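Local coordinates for extracellular PQQ-dependent sugar dehydrogenase (Coprinopsis cinerea, PDB 6JT6), which probably oxidises sugars with a PQQ cofactor in one domain and passes the electrons to the haem of the cytochrome b domain described here, at residues 180-183 and 184-188. Sequence-based numbering, arbitrary orientation.
Sequences TLYD and YYLQQ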
ATOM      1  N   THR A 180      -8.774 -17.124  -1.359  1.00 24.38           N
ATOM      2  CA  THR A 180      -9.076 -17.909  -0.155  1.00 23.81           C
ATOM      3  C   THR A 180      -7.788 -18.160   0.643  1.00 21.59           C
ATOM      4  O   THR A 180      -7.861 -18.468   1.825  1.00 21.82           O
ATOM      5  CB  THR A 180      -9.834 -19.231  -0.461  1.00 25.00           C
ATOM      6  OG1 THR A 180      -9.048 -20.035  -1.339  1.00 25.14           O
ATOM      7  CG2 THR A 180     -11.178 -18.939  -1.097  1.00 26.04           C
ATOM      8  N   LEU A 181      -6.620 -17.955   0.009  1.00 20.61           N
ATOM      9  CA  LEU A 181      -5.313 -18.030   0.699  1.00 19.43           C
ATOM     10  C   LEU A 181      -4.983 -16.811   1.613  1.00 18.69           C
ATOM     11  O   LEU A 181      -3.928 -16.792   2.246  1.00 17.63           O
ATOM     12  CB  LEU A 181      -4.159 -18.242  -0.293  1.00 20.68           C
ATOM     13  CG  LEU A 181      -4.079 -19.647  -0.913  1.00 21.89           C
ATOM     14  CD1 LEU A 181      -2.989 -19.650  -1.951  1.00 21.76           C
ATOM     15  CD2 LEU A 181      -3.845 -20.744   0.130  1.00 22.24           C
ATOM     16  N   TYR A 182      -5.898 -15.852   1.696  1.00 16.82           N
ATOM     17  CA  TYR A 182      -5.661 -14.609   2.417  1.00 18.23           C
ATOM     18  C   TYR A 182      -5.134 -14.777   3.866  1.00 18.47           C
ATOM     19  O   TYR A 182      -4.132 -14.118   4.225  1.00 18.29           O
ATOM     20  CB  TYR A 182      -6.898 -13.718   2.381  1.00 16.73           C
ATOM     21  CG  TYR A 182      -6.693 -12.349   3.018  1.00 17.28           C
ATOM     22  CD1 TYR A 182      -6.188 -11.276   2.258  1.00 16.03           C
ATOM     23  CD2 TYR A 182      -6.981 -12.133   4.399  1.00 17.00           C
ATOM     24  CE1 TYR A 182      -5.981 -10.032   2.830  1.00 15.74           C
ATOM     25  CE2 TYR A 182      -6.786 -10.869   4.976  1.00 16.64           C
ATOM     26  CZ  TYR A 182      -6.287  -9.834   4.179  1.00 15.72           C
ATOM     27  OH  TYR A 182      -6.081  -8.596   4.716  1.00 15.57           O
ATOM     28  N   ASP A 183      -5.822 -15.586   4.688  1.00 18.88           N
ATOM     29  CA  ASP A 183      -5.445 -15.815   6.087  1.00 20.11           C
ATOM     30  C   ASP A 183      -4.053 -16.428   6.195  1.00 19.00           C
ATOM     31  O   ASP A 183      -3.253 -15.971   7.008  1.00 19.32           O
ATOM     32  CB  ASP A 183      -6.448 -16.708   6.851  1.00 26.20           C
ATOM     33  CG  ASP A 183      -7.826 -16.089   7.014  1.00 31.85           C
ATOM     34  OD1 ASP A 183      -7.973 -14.861   7.241  1.00 36.51           O
ATOM     35  OD2 ASP A 183      -8.798 -16.879   6.931  1.00 37.83           O
ATOM     36  N   TYR A 184      -3.757 -17.439   5.370  1.00 17.74           N
ATOM     37  CA  TYR A 184      -2.427 -18.064   5.295  1.00 17.43           C
ATOM     38  C   TYR A 184      -1.372 -17.028   4.918  1.00 16.28           C
ATOM     39  O   TYR A 184      -0.323 -16.939   5.571  1.00 14.83           O
ATOM     40  CB  TYR A 184      -2.414 -19.210   4.264  1.00 19.96           C
ATOM     41  CG  TYR A 184      -1.039 -19.759   3.955  1.00 23.82           C
ATOM     42  CD1 TYR A 184      -0.288 -20.431   4.950  1.00 25.78           C
ATOM     43  CD2 TYR A 184      -0.471 -19.608   2.671  1.00 25.30           C
ATOM     44  CE1 TYR A 184       0.981 -20.939   4.670  1.00 28.99           C
ATOM     45  CE2 TYR A 184       0.799 -20.115   2.377  1.00 28.49           C
ATOM     46  CZ  TYR A 184       1.521 -20.778   3.380  1.00 29.55           C
ATOM     47  OH  TYR A 184       2.783 -21.278   3.110  1.00 34.67           O
ATOM     48  N   TYR A 185      -1.667 -16.243   3.870  1.00 14.50           N
ATOM     49  CA  TYR A 185      -0.775 -15.175   3.424  1.00 14.02           C
ATOM     50  C   TYR A 185      -0.548 -14.144   4.535  1.00 13.37           C
ATOM     51  O   TYR A 185       0.584 -13.710   4.748  1.00 13.29           O
ATOM     52  CB  TYR A 185      -1.337 -14.489   2.154  1.00 14.19           C
ATOM     53  CG  TYR A 185      -1.095 -15.250   0.859  1.00 15.21           C
ATOM     54  CD1 TYR A 185      -0.150 -16.294   0.787  1.00 14.42           C
ATOM     55  CD2 TYR A 185      -1.791 -14.905  -0.317  1.00 15.57           C
ATOM     56  CE1 TYR A 185       0.072 -16.987  -0.411  1.00 16.37           C
ATOM     57  CE2 TYR A 185      -1.535 -15.552  -1.541  1.00 15.62           C
ATOM     58  CZ  TYR A 185      -0.619 -16.600  -1.590  1.00 16.77           C
ATOM     59  OH  TYR A 185      -0.355 -17.257  -2.797  1.00 16.10           O
ATOM     60  N   LEU A 186      -1.619 -13.774   5.248  1.00 12.77           N
ATOM     61  CA  LEU A 186      -1.535 -12.794   6.336  1.00 12.80           C
ATOM     62  C   LEU A 186      -0.600 -13.272   7.413  1.00 13.31           C
ATOM     63  O   LEU A 186       0.259 -12.514   7.845  1.00 13.05           O
ATOM     64  CB  LEU A 186      -2.905 -12.460   6.936  1.00 12.53           C
ATOM     65  CG  LEU A 186      -2.965 -11.426   8.096  1.00 12.70           C
ATOM     66  CD1 LEU A 186      -2.383 -10.068   7.707  1.00 12.73           C
ATOM     67  CD2 LEU A 186      -4.402 -11.249   8.617  1.00 12.44           C
ATOM     68  N   GLN A 187      -0.791 -14.516   7.858  1.00 13.97           N
ATOM     69  CA  GLN A 187       0.098 -15.147   8.866  1.00 14.95           C
ATOM     70  C   GLN A 187       1.534 -15.206   8.379  1.00 15.17           C
ATOM     71  O   GLN A 187       2.454 -14.819   9.118  1.00 16.32           O
ATOM     72  CB  GLN A 187      -0.412 -16.546   9.282  1.00 15.55           C
ATOM     73  CG  GLN A 187       0.533 -17.348  10.196  1.00 17.38           C
ATOM     74  CD  GLN A 187       1.686 -18.052   9.482  1.00 17.19           C
ATOM     75  OE1 GLN A 187       1.495 -18.781   8.479  1.00 18.61           O
ATOM     76  NE2 GLN A 187       2.892 -17.824   9.973  1.00 17.94           N
ATOM     77  N   GLN A 188       1.744 -15.710   7.166  1.00 15.68           N
ATOM     78  CA  GLN A 188       3.120 -15.857   6.616  1.00 16.31           C
ATOM     79  C   GLN A 188       3.855 -14.512   6.593  1.00 15.00           C
ATOM     80  O   GLN A 188       5.006 -14.428   6.965  1.00 14.26           O
ATOM     81  CB  GLN A 188       3.106 -16.434   5.193  1.00 17.78           C
ATOM     82  CG  GLN A 188       2.771 -17.910   5.107  1.00 22.49           C
ATOM     83  CD  GLN A 188       3.878 -18.800   5.644  1.00 24.34           C
ATOM     84  OE1 GLN A 188       4.984 -18.781   5.131  1.00 27.27           O
ATOM     85  NE2 GLN A 188       3.582 -19.574   6.705  1.00 25.26           N
TER
HETATM   86  O   HOH W   1      -5.979 -18.889   3.991  1.00 28.83           O
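Tyr185, Leu186 and Gln187 each donate their backbone N-H to the carbonyl oxygen four residues back, from Leu181 O to Asp183 O, so the first turn of helix 182-191 is closed by successive i to i+4 bonds. The first is short and straight, Tyr185 N lying 2.8 Å from Leu181 O at an N-H...O angle of 170°. Between Tyr184 N and Thr180 O, the preceding pair of the same spacing, a water is inserted, accepting a hydrogen bond from the former and donating one to the latter. On the side-chain level the same spacing brings Leu181 over one face of the Tyr185 ring: its CB makes a CH-pi contact 4.0 Å from the ring centroid, while CD1 runs on to 3.7 Å from Tyr185 OH. With CG anti to the carbonyl carbon (chi1 -79°), the Tyr185 ring is turned back toward Leu181, and its hydroxyl bonds to Thr15. Replacing Tyr185 by alanine is likely to leave Leu181 without the ring it rests on and Thr15 without this phenolic partner. Nearby, Tyr182 and Leu186 meet more loosely, both also touching Ile45 of strand 43-51, and Tyr182 OH bonds to Glu43. Apolar contacts with Ile31 and Ile45 and two bonded hydroxyls thus together seat the start of this helix against the beta-sheet.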